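Local coordinates for protein zinc chaperone AztD (PDB 6CMK) that acts as a periplasmic zinc chaperone that binds zinc ions and hands one directly to the solute-binding protein AztC of the AztABCD transport system, at residues N49-L54 with I386-Q391; V180-N185 with K191-A196; D208-P213 with P243-L248. One frame throughout, in Å; residues are numbered along the deposited sequence.

Contact 1: N49-L54 with I386-Q391; sequences NVIDAL and ISVEGQ
I51 meets both V388 and I386 with a single atom, its terminal methyl CD1. With chi2 extended at -172°, the I51 chain carries this methyl well clear of its own strand. It arrives 3.6 Å from V388 CG2, where the two side chains run at a slant to one another. I386 offers its branch methyl: I386 CG2 lies 4.0 Å from I51 CD1, and these two side chains slip past each other in opposite senses. V388 divides its methyls between two partners. CG1, trans to the backbone N (chi1 -177°), approaches N49, while CG2 serves I51. N49 ND2 is 4.0 Å from V388 CG1, and these side chains also pass antiparallel. The N49 amide has polar partners too. OD1 is hydrogen-bonded to T61 OG1 on strand 58-63, and ND2 donates to water 1 at 3.2 Å. That water donates in turn to E389 O at 2.6 Å, so it bridges the two segments. K58 adds its side chain to I51 and V388.

The contact joins two neighbouring blades of the beta-propeller. Strand 381-387 is an outermost strand of the last blade, and strand 47-52 belongs to the blade that closes the ring. Past the contact, strand 47-52 leaves through an Asx turn, with L54 N donating to D52 OD1 at 2.9 Å. No direct hydrogen bond links the two segments. Between these segments the contact therefore rests on buried methyls, one amide against a methyl, and a single water bridge, with no sheet hydrogen bonds between the strands.

Contact 2: V180-N185 with K191-A196; sequences VVSIPN and KRPVGA
The N185 amide is sandwiched between V194 and K191. V194 CG1 lies over one face, 4.1 Å from N185 CG. K191 lies over the other, its CB 3.9 Å from N185 ND2, before its chain bends away. At the nitrogen end, ND2 donates to water 3, which donates to R192 O. N185 OD1 accepts from the backbone N of D187 and D188, so both ends of the amide are held. Nearby, the puckered P193 ring meets S182, its CB 3.8 Å from S182 CB. S182 OG turns to H168 NE2 and V171 N instead.

These residues close a beta hairpin of strands 178-183 and 195-200 within one propeller blade. S182 and A196 form an antiparallel non-hydrogen-bonded pair, accompanied by a CA-H...O contact, A196 CA to V181 O at 3.2 Å. Towards the loop, I183 N donates to G195 O at 2.9 Å, from well above that carbonyl's plane. V194 N returns a bond to I183 O at 3.0 Å, almost in line with the C=O (163°). I183 and V194 cross near a right angle, their CG2 methyls 3.8 Å apart. Water 2 spans the loop mouth from N185 N to K191 O. The R192 side chain lies about 4 Å from that of H216, a ligand of the first high-affinity zinc site.

Contact 3: D208-P213 with P243-L248; sequences DDALCP and PVIRHL
The nearest CA atoms across the segments are those of A210 and I245, 7.1 Å apart, and no hydrogen bond joins the two segments. The contact lies between two neighbouring blades of the beta-propeller. Strand 208-211 belongs to the blade that holds the hairpin of strands 178-183 and 195-200. Strand 244-249 is an outermost strand of the following blade.

Two pairs of side chains meet across the seam. In the first, A210 CB points at I245 and touches its branch methyl CG2 at 3.7 Å. I245 CG2 stands trans to the backbone N, because chi1 of -57° places CG1 beside that nitrogen. V198 on strand 195-200 packs on I245 as well. In the second pair, the C212 sulfur meets the H247 imidazole at its edge. SG is 4.9 Å from the ring centroid and 81° off the ring normal, so it lies close to the ring plane and not over a face. H247 has chi1 of -179°, which extends the ring across to the cysteine. L234 packs against both C212 and H247 from strand 232-237.

Both partners have a second hold. C212 is disulfide-bonded to C229, in the loop before strand 232-237, so the two blades are also linked covalently. H247 NE2 hydrogen-bonds to T231 OG1 in that same loop, which should limit rotation of the ring. The edge turned to the sulfur is the CD2-NE2 side: C212 SG lies 4.0 Å from H247 CD2 and 4.2 Å from H247 NE2.

How the contacts relate
From the N terminus, the chain passes 49-54 in the ring-closing blade first. Contact 1 closes only when 386-391 arrives, 332 residues later. Strand 392-403 then joins the first blade beside strand 32-42. Contacts 2 and 3 both nest inside that long loop, on the far side of the chain's centre. They follow in series: contact 2 shuts a short hairpin within one blade, and contact 3 ties that blade to the next. Contacts 2 and 3 touch, with probable hydrogen bonds from A210 N to A196 O and from C212 N to V194 O. Contact 1 stays about 24 Å from contact 2 at the nearest atoms.

Contact 1: N49-L54 with I386-Q391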
loop_
_atom_site.group_PDB
_atom_site.type_symbol
_atom_site.label_atom_id
_atom_site.label_comp_id
_atom_site.label_asym_id
_atom_site.label_seq_id
_atom_site.Cartn_x
_atom_site.Cartn_y
_atom_site.Cartn_z
ATOM N N ASN B 49 -24.727 8.532 -8.707
ATOM C CA ASN B 49 -25.145 7.141 -8.625
ATOM C C ASN B 49 -23.973 6.257 -8.214
ATOM O O ASN B 49 -22.828 6.496 -8.595
ATOM C CB ASN B 49 -25.710 6.665 -9.964
ATOM C CG ASN B 49 -27.093 7.224 -10.249
ATOM O OD1 ASN B 49 -28.054 6.923 -9.545
ATOM N ND2 ASN B 49 -27.199 8.029 -11.292
ATOM N N VAL B 50 -24.274 5.228 -7.425
ATOM C CA VAL B 50 -23.286 4.250 -6.980
ATOM C C VAL B 50 -23.714 2.907 -7.536
ATOM O O VAL B 50 -24.868 2.502 -7.366
ATOM C CB VAL B 50 -23.169 4.184 -5.445
ATOM C CG1 VAL B 50 -21.965 3.305 -5.037
ATOM C CG2 VAL B 50 -23.051 5.580 -4.852
ATOM N N ILE B 51 -22.789 2.226 -8.196
ATOM C CA ILE B 51 -23.080 0.988 -8.900
ATOM C C ILE B 51 -22.033 -0.031 -8.494
ATOM O O ILE B 51 -20.854 0.303 -8.353
ATOM C CB ILE B 51 -23.092 1.223 -10.424
ATOM C CG1 ILE B 51 -24.315 2.091 -10.770
ATOM C CG2 ILE B 51 -23.082 -0.095 -11.211
ATOM C CD1 ILE B 51 -24.581 2.270 -12.246
ATOM N N ASP B 52 -22.473 -1.266 -8.280
ATOM C CA ASP B 52 -21.543 -2.370 -8.078
ATOM C C ASP B 52 -20.808 -2.634 -9.386
ATOM O O ASP B 52 -21.431 -2.973 -10.394
ATOM C CB ASP B 52 -22.301 -3.611 -7.610
ATOM C CG ASP B 52 -21.383 -4.766 -7.239
ATOM O OD1 ASP B 52 -20.257 -4.881 -7.774
ATOM O OD2 ASP B 52 -21.800 -5.577 -6.393
ATOM N N ALA B 53 -19.489 -2.453 -9.378
ATOM C CA ALA B 53 -18.730 -2.543 -10.622
ATOM C C ALA B 53 -18.724 -3.960 -11.181
ATOM O O ALA B 53 -18.559 -4.149 -12.390
ATOM C CB ALA B 53 -17.292 -2.078 -10.402
ATOM N N LEU B 54 -18.881 -4.967 -10.324
ATOM C CA LEU B 54 -18.682 -6.340 -10.773
ATOM C C LEU B 54 -19.909 -6.905 -11.491
ATOM O O LEU B 54 -19.763 -7.782 -12.350
ATOM C CB LEU B 54 -18.279 -7.210 -9.577
ATOM C CG LEU B 54 -17.122 -6.644 -8.732
ATOM C CD1 LEU B 54 -16.686 -7.624 -7.652
ATOM C CD2 LEU B 54 -15.915 -6.243 -9.581
ATOM N N ILE B 386 -23.907 -1.239 -18.976
ATOM C CA ILE B 386 -24.733 -0.932 -17.813
ATOM C C ILE B 386 -25.609 0.256 -18.161
ATOM O O ILE B 386 -25.103 1.297 -18.593
ATOM C CB ILE B 386 -23.879 -0.606 -16.576
ATOM C CG1 ILE B 386 -23.006 -1.792 -16.185
ATOM C CG2 ILE B 386 -24.766 -0.198 -15.402
ATOM C CD1 ILE B 386 -21.848 -1.405 -15.312
ATOM N N SER B 387 -26.911 0.112 -17.943
ATOM C CA SER B 387 -27.854 1.193 -18.193
ATOM C C SER B 387 -27.917 2.093 -16.968
ATOM O O SER B 387 -28.038 1.606 -15.839
ATOM C CB SER B 387 -29.238 0.638 -18.526
ATOM O OG SER B 387 -30.193 1.685 -18.610
ATOM N N VAL B 388 -27.803 3.402 -17.194
ATOM C CA VAL B 388 -27.786 4.409 -16.134
ATOM C C VAL B 388 -28.604 5.585 -16.648
ATOM O O VAL B 388 -28.192 6.257 -17.600
ATOM C CB VAL B 388 -26.366 4.868 -15.766
ATOM C CG1 VAL B 388 -26.406 5.870 -14.610
ATOM C CG2 VAL B 388 -25.481 3.685 -15.412
ATOM N N GLU B 389 -29.743 5.848 -16.019
ATOM C CA GLU B 389 -30.622 6.878 -16.544
ATOM C C GLU B 389 -29.942 8.242 -16.479
ATOM O O GLU B 389 -29.116 8.514 -15.603
ATOM C CB GLU B 389 -31.955 6.895 -15.795
ATOM C CG GLU B 389 -31.871 6.928 -14.277
ATOM C CD GLU B 389 -33.234 6.758 -13.630
ATOM O OE1 GLU B 389 -34.142 6.214 -14.295
ATOM O OE2 GLU B 389 -33.403 7.173 -12.464
ATOM N N GLY B 390 -30.262 9.085 -17.455
ATOM C CA GLY B 390 -29.667 10.400 -17.535
ATOM C C GLY B 390 -28.479 10.476 -18.472
ATOM O O GLY B 390 -28.413 9.783 -19.492
ATOM N N GLN B 391 -27.534 11.348 -18.127
ATOM C CA GLN B 391 -26.300 11.548 -18.877
ATOM C C GLN B 391 -25.143 11.198 -17.952
ATOM O O GLN B 391 -24.480 12.090 -17.398
ATOM C CB GLN B 391 -26.187 12.979 -19.389
ATOM C CG GLN B 391 -27.107 13.262 -20.544
ATOM C CD GLN B 391 -26.714 14.515 -21.280
ATOM O OE1 GLN B 391 -26.503 14.501 -22.493
ATOM N NE2 GLN B 391 -26.603 15.613 -20.544
HETATM O O HOH W 1 -29.545 9.189 -13.112
#

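Contact 2: V180-N185 with K191-A196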
loop_
_atom_site.group_PDB
_atom_site.type_symbol
_atom_site.label_atom_id
_atom_site.label_comp_id
_atom_site.label_asym_id
_atom_site.label_seq_id
_atom_site.Cartn_x
_atom_site.Cartn_y
_atom_site.Cartn_z
ATOM N N VAL B 180 1.605 23.295 -0.597
ATOM C CA VAL B 180 2.088 24.003 -1.776
ATOM C C VAL B 180 0.877 24.609 -2.457
ATOM O O VAL B 180 -0.092 23.901 -2.754
ATOM C CB VAL B 180 2.850 23.074 -2.735
ATOM C CG1 VAL B 180 3.144 23.796 -4.056
ATOM C CG2 VAL B 180 4.139 22.595 -2.079
ATOM N N VAL B 181 0.925 25.914 -2.702
ATOM C CA VAL B 181 -0.199 26.612 -3.305
ATOM C C VAL B 181 0.296 27.395 -4.506
ATOM O O VAL B 181 1.440 27.858 -4.554
ATOM C CB VAL B 181 -0.918 27.566 -2.318
ATOM C CG1 VAL B 181 -1.455 26.800 -1.130
ATOM C CG2 VAL B 181 0.010 28.676 -1.859
ATOM N N SER B 182 -0.594 27.560 -5.469
ATOM C CA SER B 182 -0.299 28.363 -6.636
ATOM C C SER B 182 -0.314 29.841 -6.270
ATOM O O SER B 182 -0.979 30.266 -5.321
ATOM C CB SER B 182 -1.320 28.067 -7.723
ATOM O OG SER B 182 -2.627 28.256 -7.226
ATOM N N ILE B 183 0.435 30.617 -7.037
ATOM C CA ILE B 183 0.639 32.045 -6.805
ATOM C C ILE B 183 -0.222 32.801 -7.808
ATOM O O ILE B 183 -0.077 32.576 -9.014
ATOM C CB ILE B 183 2.120 32.419 -6.968
ATOM C CG1 ILE B 183 2.983 31.661 -5.947
ATOM C CG2 ILE B 183 2.315 33.928 -6.862
ATOM C CD1 ILE B 183 4.454 31.663 -6.300
ATOM N N PRO B 184 -1.118 33.693 -7.382
ATOM C CA PRO B 184 -1.936 34.411 -8.367
ATOM C C PRO B 184 -1.080 35.359 -9.188
ATOM O O PRO B 184 -0.065 35.887 -8.722
ATOM C CB PRO B 184 -2.944 35.182 -7.507
ATOM C CG PRO B 184 -2.233 35.374 -6.189
ATOM C CD PRO B 184 -1.410 34.123 -6.000
ATOM N N ASN B 185 -1.507 35.578 -10.424
ATOM C CA ASN B 185 -0.866 36.567 -11.271
ATOM C C ASN B 185 -1.000 37.932 -10.610
ATOM O O ASN B 185 -2.127 38.361 -10.325
ATOM C CB ASN B 185 -1.505 36.568 -12.656
ATOM C CG ASN B 185 -0.869 37.577 -13.593
ATOM O OD1 ASN B 185 -0.733 38.751 -13.268
ATOM N ND2 ASN B 185 -0.473 37.110 -14.772
ATOM N N LYS B 191 -6.021 35.773 -14.651
ATOM C CA LYS B 191 -5.137 34.999 -15.503
ATOM C C LYS B 191 -4.678 33.750 -14.766
ATOM O O LYS B 191 -4.931 33.567 -13.573
ATOM C CB LYS B 191 -3.935 35.840 -15.924
ATOM C CG LYS B 191 -4.327 37.085 -16.694
ATOM C CD LYS B 191 -3.299 37.428 -17.754
ATOM C CE LYS B 191 -3.860 38.412 -18.760
ATOM N NZ LYS B 191 -3.152 39.715 -18.709
ATOM N N ARG B 192 -3.996 32.868 -15.492
ATOM C CA ARG B 192 -3.471 31.678 -14.852
ATOM C C ARG B 192 -2.435 32.078 -13.803
ATOM O O ARG B 192 -1.818 33.143 -13.893
ATOM C CB ARG B 192 -2.861 30.726 -15.883
ATOM C CG ARG B 192 -3.892 29.821 -16.554
ATOM C CD ARG B 192 -3.289 28.857 -17.581
ATOM N NE ARG B 192 -4.286 27.896 -18.052
ATOM C CZ ARG B 192 -4.050 26.909 -18.913
ATOM N NH1 ARG B 192 -2.841 26.732 -19.420
ATOM N NH2 ARG B 192 -5.033 26.094 -19.270
ATOM N N PRO B 193 -2.249 31.256 -12.778
ATOM C CA PRO B 193 -1.216 31.550 -11.780
ATOM C C PRO B 193 0.174 31.474 -12.397
ATOM O O PRO B 193 0.382 30.930 -13.484
ATOM C CB PRO B 193 -1.437 30.483 -10.701
ATOM C CG PRO B 193 -2.275 29.421 -11.347
ATOM C CD PRO B 193 -3.067 30.086 -12.420
ATOM N N VAL B 194 1.142 32.040 -11.677
ATOM C CA VAL B 194 2.476 32.293 -12.208
ATOM C C VAL B 194 3.528 31.397 -11.586
ATOM O O VAL B 194 4.709 31.498 -11.952
ATOM C CB VAL B 194 2.869 33.773 -12.036
ATOM C CG1 VAL B 194 1.881 34.662 -12.768
ATOM C CG2 VAL B 194 2.921 34.151 -10.567
ATOM N N GLY B 195 3.140 30.521 -10.668
ATOM C CA GLY B 195 4.085 29.633 -10.022
ATOM C C GLY B 195 3.437 29.016 -8.801
ATOM O O GLY B 195 2.213 29.057 -8.651
ATOM N N ALA B 196 4.273 28.462 -7.927
ATOM C CA ALA B 196 3.802 27.819 -6.710
ATOM C C ALA B 196 4.783 28.121 -5.592
ATOM O O ALA B 196 5.953 28.424 -5.834
ATOM C CB ALA B 196 3.660 26.303 -6.877
HETATM O O HOH W 2 -3.998 34.209 -11.127
HETATM O O HOH W 3 -0.524 34.308 -15.864
#

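Contact 3: D208-P213 with P243-L248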
loop_
_atom_site.group_PDB
_atom_site.type_symbol
_atom_site.label_atom_id
_atom_site.label_comp_id
_atom_site.label_asym_id
_atom_site.label_seq_id
_atom_site.Cartn_x
_atom_site.Cartn_y
_atom_site.Cartn_z
ATOM N N ASP B 208 11.647 30.083 -1.205
ATOM C CA ASP B 208 11.527 30.890 -2.411
ATOM C C ASP B 208 10.360 30.427 -3.274
ATOM O O ASP B 208 10.016 29.242 -3.315
ATOM C CB ASP B 208 12.810 30.832 -3.241
ATOM C CG ASP B 208 13.987 31.467 -2.534
ATOM O OD1 ASP B 208 13.762 32.369 -1.700
ATOM O OD2 ASP B 208 15.134 31.066 -2.816
ATOM N N ASP B 209 9.761 31.387 -3.974
ATOM C CA ASP B 209 8.747 31.072 -4.970
ATOM C C ASP B 209 9.347 30.238 -6.094
ATOM O O ASP B 209 10.447 30.512 -6.577
ATOM C CB ASP B 209 8.151 32.358 -5.549
ATOM C CG ASP B 209 7.274 33.092 -4.559
ATOM O OD1 ASP B 209 6.952 32.513 -3.504
ATOM O OD2 ASP B 209 6.907 34.255 -4.841
ATOM N N ALA B 210 8.609 29.221 -6.515
ATOM C CA ALA B 210 8.952 28.449 -7.701
ATOM C C ALA B 210 8.149 28.998 -8.872
ATOM O O ALA B 210 6.957 28.698 -9.004
ATOM C CB ALA B 210 8.663 26.968 -7.481
ATOM N N LEU B 211 8.803 29.781 -9.731
ATOM C CA LEU B 211 8.124 30.347 -10.887
ATOM C C LEU B 211 7.838 29.267 -11.921
ATOM O O LEU B 211 8.676 28.404 -12.199
ATOM C CB LEU B 211 8.957 31.467 -11.516
ATOM C CG LEU B 211 8.566 32.903 -11.155
ATOM C CD1 LEU B 211 8.665 33.133 -9.667
ATOM C CD2 LEU B 211 9.442 33.901 -11.887
ATOM N N CYS B 212 6.643 29.325 -12.492
ATOM C CA CYS B 212 6.183 28.384 -13.503
ATOM C C CYS B 212 5.027 29.068 -14.224
ATOM O O CYS B 212 3.863 28.911 -13.830
ATOM C CB CYS B 212 5.756 27.051 -12.878
ATOM S SG CYS B 212 6.063 25.563 -13.907
ATOM N N PRO B 213 5.312 29.858 -15.257
ATOM C CA PRO B 213 4.260 30.679 -15.873
ATOM C C PRO B 213 3.131 29.837 -16.444
ATOM O O PRO B 213 3.358 28.790 -17.050
ATOM C CB PRO B 213 5.003 31.440 -16.977
ATOM C CG PRO B 213 6.279 30.706 -17.190
ATOM C CD PRO B 213 6.622 30.056 -15.894
ATOM N N PRO B 243 8.329 20.575 2.301
ATOM C CA PRO B 243 8.371 20.029 0.940
ATOM C C PRO B 243 9.413 20.753 0.105
ATOM O O PRO B 243 9.761 21.912 0.369
ATOM C CB PRO B 243 6.954 20.256 0.400
ATOM C CG PRO B 243 6.199 20.977 1.418
ATOM C CD PRO B 243 7.005 21.091 2.679
ATOM N N VAL B 244 9.929 20.041 -0.898
ATOM C CA VAL B 244 10.940 20.556 -1.812
ATOM C C VAL B 244 10.364 20.564 -3.222
ATOM O O VAL B 244 9.877 19.536 -3.708
ATOM C CB VAL B 244 12.231 19.720 -1.757
ATOM C CG1 VAL B 244 13.249 20.239 -2.770
ATOM C CG2 VAL B 244 12.813 19.741 -0.350
ATOM N N ILE B 245 10.451 21.718 -3.882
ATOM C CA ILE B 245 9.964 21.905 -5.247
ATOM C C ILE B 245 11.166 21.973 -6.180
ATOM O O ILE B 245 12.084 22.773 -5.962
ATOM C CB ILE B 245 9.124 23.190 -5.379
ATOM C CG1 ILE B 245 7.940 23.197 -4.411
ATOM C CG2 ILE B 245 8.638 23.365 -6.820
ATOM C CD1 ILE B 245 7.248 24.555 -4.326
ATOM N N ARG B 246 11.150 21.168 -7.235
ATOM C CA ARG B 246 12.127 21.314 -8.297
ATOM C C ARG B 246 11.397 21.475 -9.624
ATOM O O ARG B 246 10.250 21.058 -9.781
ATOM C CB ARG B 246 13.096 20.125 -8.348
ATOM C CG ARG B 246 12.505 18.794 -8.778
ATOM C CD ARG B 246 13.626 17.782 -8.997
ATOM N NE ARG B 246 13.154 16.478 -9.466
ATOM C CZ ARG B 246 13.390 15.963 -10.673
ATOM N NH1 ARG B 246 14.101 16.626 -11.579
ATOM N NH2 ARG B 246 12.913 14.763 -10.978
ATOM N N HIS B 247 12.072 22.102 -10.577
ATOM C CA HIS B 247 11.499 22.353 -11.892
ATOM C C HIS B 247 12.134 21.414 -12.901
ATOM O O HIS B 247 13.364 21.322 -12.982
ATOM C CB HIS B 247 11.707 23.805 -12.327
ATOM C CG HIS B 247 11.118 24.121 -13.669
ATOM N ND1 HIS B 247 11.883 24.244 -14.808
ATOM C CD2 HIS B 247 9.837 24.340 -14.049
ATOM C CE1 HIS B 247 11.098 24.530 -15.834
ATOM N NE2 HIS B 247 9.852 24.593 -15.400
ATOM N N LEU B 248 11.294 20.713 -13.657
ATOM C CA LEU B 248 11.739 19.864 -14.750
ATOM C C LEU B 248 11.273 20.483 -16.064
ATOM O O LEU B 248 10.078 20.401 -16.391
ATOM C CB LEU B 248 11.189 18.447 -14.591
ATOM C CG LEU B 248 11.483 17.471 -15.734
ATOM C CD1 LEU B 248 12.982 17.278 -15.898
ATOM C CD2 LEU B 248 10.775 16.150 -15.470
#